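Local atomic coordinates of X-ray repair cross complementing protein 1 variant (Homo sapiens, PDB entry 6WH1), a protein that probably acts as a scaffold in DNA single-strand break repair, assembling repair proteins at breaks and binding poly-ADP-ribosylated PARP1, here represented by its C-terminal BRCT domain. Residues 4-9 / 72-77. Sequence-based numbering, arbitrary orientation.
Sequences DFFQGK and PRWIYS
Phe6 reaches from the loop 4-9 to helix 72-77 with the far end of its ring, where Ile75 and Trp74 receive it. Ile75 CD1 lies obliquely against the CZ-CE2 bond of Phe6, 3.9 Å from CZ. On the other side of CZ, Phe6 CE1 approaches Trp74 CZ2 at 4.4 Å; the phenyl and the six-membered ring of the indole are inclined at 49°, neither stacked nor edge-to-face. With CG anti to its carbonyl carbon (chi1 -75°), Phe6 extends toward the helix; the Phe6 and Ile75 CA atoms are 9.9 Å apart, a span that a phenyl bridges with apolar carbon. Phe5 turns the edge of its ring to one face of Phe6, with Phe5 CE1 3.7 Å above the plane, near the rim. The slender, branched Ile75 also touches Tyr28 of helix 21-31, while Trp74 is broad enough to meet Phe46 and Tyr90 as well, and the NE1 of this buried residue donates to Leu85 O. Two overlapping turns shape the loop, type I from Asp4 to Gln7 and type II from Phe6 to Lys9; at Gly8 (phi 82°) a side chain would jam against the preceding carbonyl O, which glycine avoids. The contact thus joins the loop leading into strand 10-13 to the C-terminal helix 72-81, through an aromatic core beside the four-stranded parallel sheet that characterises the BRCT fold, with the tryptophan of this last helix a hallmark of the family.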
ATOM      1  N   ASP A   4      -4.927   2.758  12.356  1.00 73.81           N
ATOM      2  CA  ASP A   4      -4.130   1.539  12.434  1.00 78.72           C
ATOM      3  C   ASP A   4      -5.011   0.301  12.471  1.00 71.91           C
ATOM      4  O   ASP A   4      -4.660  -0.708  13.085  1.00 72.27           O
ATOM      5  CB  ASP A   4      -3.248   1.572  13.676  1.00 90.61           C
ATOM      6  CG  ASP A   4      -4.014   2.037  14.902  1.00105.77           C
ATOM      7  OD1 ASP A   4      -5.243   2.238  14.781  1.00110.07           O
ATOM      8  OD2 ASP A   4      -3.399   2.185  15.981  1.00113.13           O
ATOM      9  N   PHE A   5      -6.179   0.341  11.839  1.00 66.41           N
ATOM     10  CA  PHE A   5      -7.126  -0.749  12.047  1.00 65.68           C
ATOM     11  C   PHE A   5      -6.870  -1.960  11.159  1.00 63.39           C
ATOM     12  O   PHE A   5      -7.589  -2.955  11.292  1.00 65.89           O
ATOM     13  CB  PHE A   5      -8.567  -0.263  11.856  1.00 62.91           C
ATOM     14  CG  PHE A   5      -8.778   0.555  10.626  1.00 62.93           C
ATOM     15  CD1 PHE A   5      -8.812  -0.044   9.378  1.00 63.27           C
ATOM     16  CD2 PHE A   5      -8.963   1.920  10.718  1.00 65.44           C
ATOM     17  CE1 PHE A   5      -9.016   0.708   8.245  1.00 64.56           C
ATOM     18  CE2 PHE A   5      -9.168   2.677   9.590  1.00 69.00           C
ATOM     19  CZ  PHE A   5      -9.197   2.071   8.351  1.00 66.92           C
ATOM     20  N   PHE A   6      -5.879  -1.911  10.269  1.00 57.65           N
ATOM     21  CA  PHE A   6      -5.427  -3.092   9.545  1.00 59.18           C
ATOM     22  C   PHE A   6      -4.174  -3.702  10.158  1.00 65.67           C
ATOM     23  O   PHE A   6      -3.641  -4.668   9.605  1.00 67.22           O
ATOM     24  CB  PHE A   6      -5.145  -2.757   8.074  1.00 57.22           C
ATOM     25  CG  PHE A   6      -6.375  -2.570   7.230  1.00 56.92           C
ATOM     26  CD1 PHE A   6      -7.630  -2.916   7.703  1.00 57.85           C
ATOM     27  CD2 PHE A   6      -6.266  -2.047   5.951  1.00 54.95           C
ATOM     28  CE1 PHE A   6      -8.758  -2.733   6.914  1.00 56.26           C
ATOM     29  CE2 PHE A   6      -7.386  -1.865   5.157  1.00 53.98           C
ATOM     30  CZ  PHE A   6      -8.633  -2.207   5.638  1.00 53.61           C
ATOM     31  N   GLN A   7      -3.688  -3.155  11.273  1.00 66.42           N
ATOM     32  CA  GLN A   7      -2.422  -3.600  11.846  1.00 60.63           C
ATOM     33  C   GLN A   7      -2.478  -5.082  12.194  1.00 55.81           C
ATOM     34  O   GLN A   7      -3.457  -5.562  12.773  1.00 57.32           O
ATOM     35  CB  GLN A   7      -2.088  -2.772  13.090  1.00 63.05           C
ATOM     36  N   GLY A   8      -1.424  -5.810  11.826  1.00 57.07           N
ATOM     37  CA  GLY A   8      -1.364  -7.240  12.054  1.00 57.81           C
ATOM     38  C   GLY A   8      -2.091  -8.092  11.034  1.00 55.76           C
ATOM     39  O   GLY A   8      -2.016  -9.326  11.118  1.00 55.89           O
ATOM     40  N   LYS A   9      -2.787  -7.483  10.076  1.00 53.52           N
ATOM     41  CA  LYS A   9      -3.568  -8.213   9.085  1.00 52.53           C
ATOM     42  C   LYS A   9      -2.772  -8.339   7.793  1.00 51.26           C
ATOM     43  O   LYS A   9      -2.257  -7.343   7.274  1.00 51.97           O
ATOM     44  CB  LYS A   9      -4.903  -7.514   8.818  1.00 51.15           C
ATOM     45  CG  LYS A   9      -5.871  -7.555   9.992  1.00 57.11           C
ATOM     46  CD  LYS A   9      -7.109  -6.713   9.718  1.00 60.08           C
ATOM     47  CE  LYS A   9      -8.327  -7.265  10.444  1.00 63.74           C
ATOM     48  NZ  LYS A   9      -8.059  -7.458  11.893  1.00 67.55           N
ATOM     49  N   PRO A  72     -12.482  -5.513  -3.353  1.00 52.71           N
ATOM     50  CA  PRO A  72     -11.799  -4.233  -3.073  1.00 48.89           C
ATOM     51  C   PRO A  72     -12.702  -3.166  -2.467  1.00 47.74           C
ATOM     52  O   PRO A  72     -12.196  -2.207  -1.853  1.00 49.92           O
ATOM     53  CB  PRO A  72     -11.280  -3.806  -4.453  1.00 49.62           C
ATOM     54  CG  PRO A  72     -11.159  -5.083  -5.227  1.00 52.71           C
ATOM     55  CD  PRO A  72     -12.280  -5.959  -4.744  1.00 50.65           C
ATOM     56  N   ARG A  73     -14.023  -3.294  -2.620  1.00 47.25           N
ATOM     57  CA  ARG A  73     -14.914  -2.307  -2.023  1.00 57.44           C
ATOM     58  C   ARG A  73     -14.832  -2.326  -0.503  1.00 54.15           C
ATOM     59  O   ARG A  73     -15.103  -1.307   0.140  1.00 59.44           O
ATOM     60  CB  ARG A  73     -16.356  -2.528  -2.481  1.00 64.90           C
ATOM     61  CG  ARG A  73     -17.235  -1.308  -2.239  1.00 76.69           C
ATOM     62  CD  ARG A  73     -18.702  -1.601  -2.461  1.00 90.29           C
ATOM     63  NE  ARG A  73     -19.553  -0.798  -1.586  1.00 99.11           N
ATOM     64  CZ  ARG A  73     -20.809  -1.108  -1.282  1.00100.35           C
ATOM     65  NH1 ARG A  73     -21.360  -2.203  -1.791  1.00 99.17           N
ATOM     66  NH2 ARG A  73     -21.513  -0.326  -0.475  1.00101.93           N
ATOM     67  N   TRP A  74     -14.460  -3.464   0.088  1.00 47.08           N
ATOM     68  CA  TRP A  74     -14.213  -3.493   1.526  1.00 47.22           C
ATOM     69  C   TRP A  74     -13.151  -2.475   1.912  1.00 49.63           C
ATOM     70  O   TRP A  74     -13.347  -1.671   2.828  1.00 50.66           O
ATOM     71  CB  TRP A  74     -13.782  -4.891   1.964  1.00 44.56           C
ATOM     72  CG  TRP A  74     -13.434  -4.986   3.424  1.00 44.03           C
ATOM     73  CD1 TRP A  74     -14.097  -4.398   4.462  1.00 45.45           C
ATOM     74  CD2 TRP A  74     -12.338  -5.708   4.006  1.00 45.28           C
ATOM     75  NE1 TRP A  74     -13.487  -4.712   5.654  1.00 47.55           N
ATOM     76  CE2 TRP A  74     -12.407  -5.517   5.402  1.00 47.78           C
ATOM     77  CE3 TRP A  74     -11.312  -6.501   3.485  1.00 44.83           C
ATOM     78  CZ2 TRP A  74     -11.486  -6.089   6.283  1.00 48.01           C
ATOM     79  CZ3 TRP A  74     -10.397  -7.068   4.362  1.00 44.86           C
ATOM     80  CH2 TRP A  74     -10.491  -6.857   5.745  1.00 45.95           C
ATOM     81  N   ILE A  75     -12.009  -2.506   1.221  1.00 48.60           N
ATOM     82  CA  ILE A  75     -10.932  -1.561   1.496  1.00 47.64           C
ATOM     83  C   ILE A  75     -11.402  -0.133   1.247  1.00 54.01           C
ATOM     84  O   ILE A  75     -11.148   0.775   2.056  1.00 57.46           O
ATOM     85  CB  ILE A  75      -9.699  -1.910   0.641  1.00 47.06           C
ATOM     86  CG1 ILE A  75      -9.389  -3.409   0.724  1.00 44.22           C
ATOM     87  CG2 ILE A  75      -8.503  -1.085   1.066  1.00 47.52           C
ATOM     88  CD1 ILE A  75      -8.821  -3.846   2.051  1.00 43.03           C
ATOM     89  N   TYR A  76     -12.096   0.088   0.125  1.00 50.87           N
ATOM     90  CA  TYR A  76     -12.546   1.442  -0.201  1.00 57.08           C
ATOM     91  C   TYR A  76     -13.442   2.003   0.898  1.00 60.52           C
ATOM     92  O   TYR A  76     -13.236   3.125   1.373  1.00 64.31           O
ATOM     93  CB  TYR A  76     -13.285   1.458  -1.538  1.00 64.01           C
ATOM     94  CG  TYR A  76     -12.464   0.972  -2.701  1.00 67.71           C
ATOM     95  CD1 TYR A  76     -11.109   1.265  -2.788  1.00 68.65           C
ATOM     96  CD2 TYR A  76     -13.040   0.216  -3.710  1.00 69.86           C
ATOM     97  CE1 TYR A  76     -10.354   0.817  -3.847  1.00 70.54           C
ATOM     98  CE2 TYR A  76     -12.294  -0.237  -4.774  1.00 72.70           C
ATOM     99  CZ  TYR A  76     -10.952   0.068  -4.838  1.00 76.17           C
ATOM    100  OH  TYR A  76     -10.201  -0.382  -5.896  1.00 83.45           O
ATOM    101  N   SER A  77     -14.448   1.231   1.316  1.00 59.99           N
ATOM    102  CA  SER A  77     -15.387   1.718   2.322  1.00 66.01           C
ATOM    103  C   SER A  77     -14.751   1.800   3.698  1.00 63.05           C
ATOM    104  O   SER A  77     -15.149   2.645   4.509  1.00 62.81           O
ATOM    105  CB  SER A  77     -16.631   0.829   2.364  1.00 69.14           C
ATOM    106  OG  SER A  77     -17.033   0.445   1.064  1.00 70.48           O
TER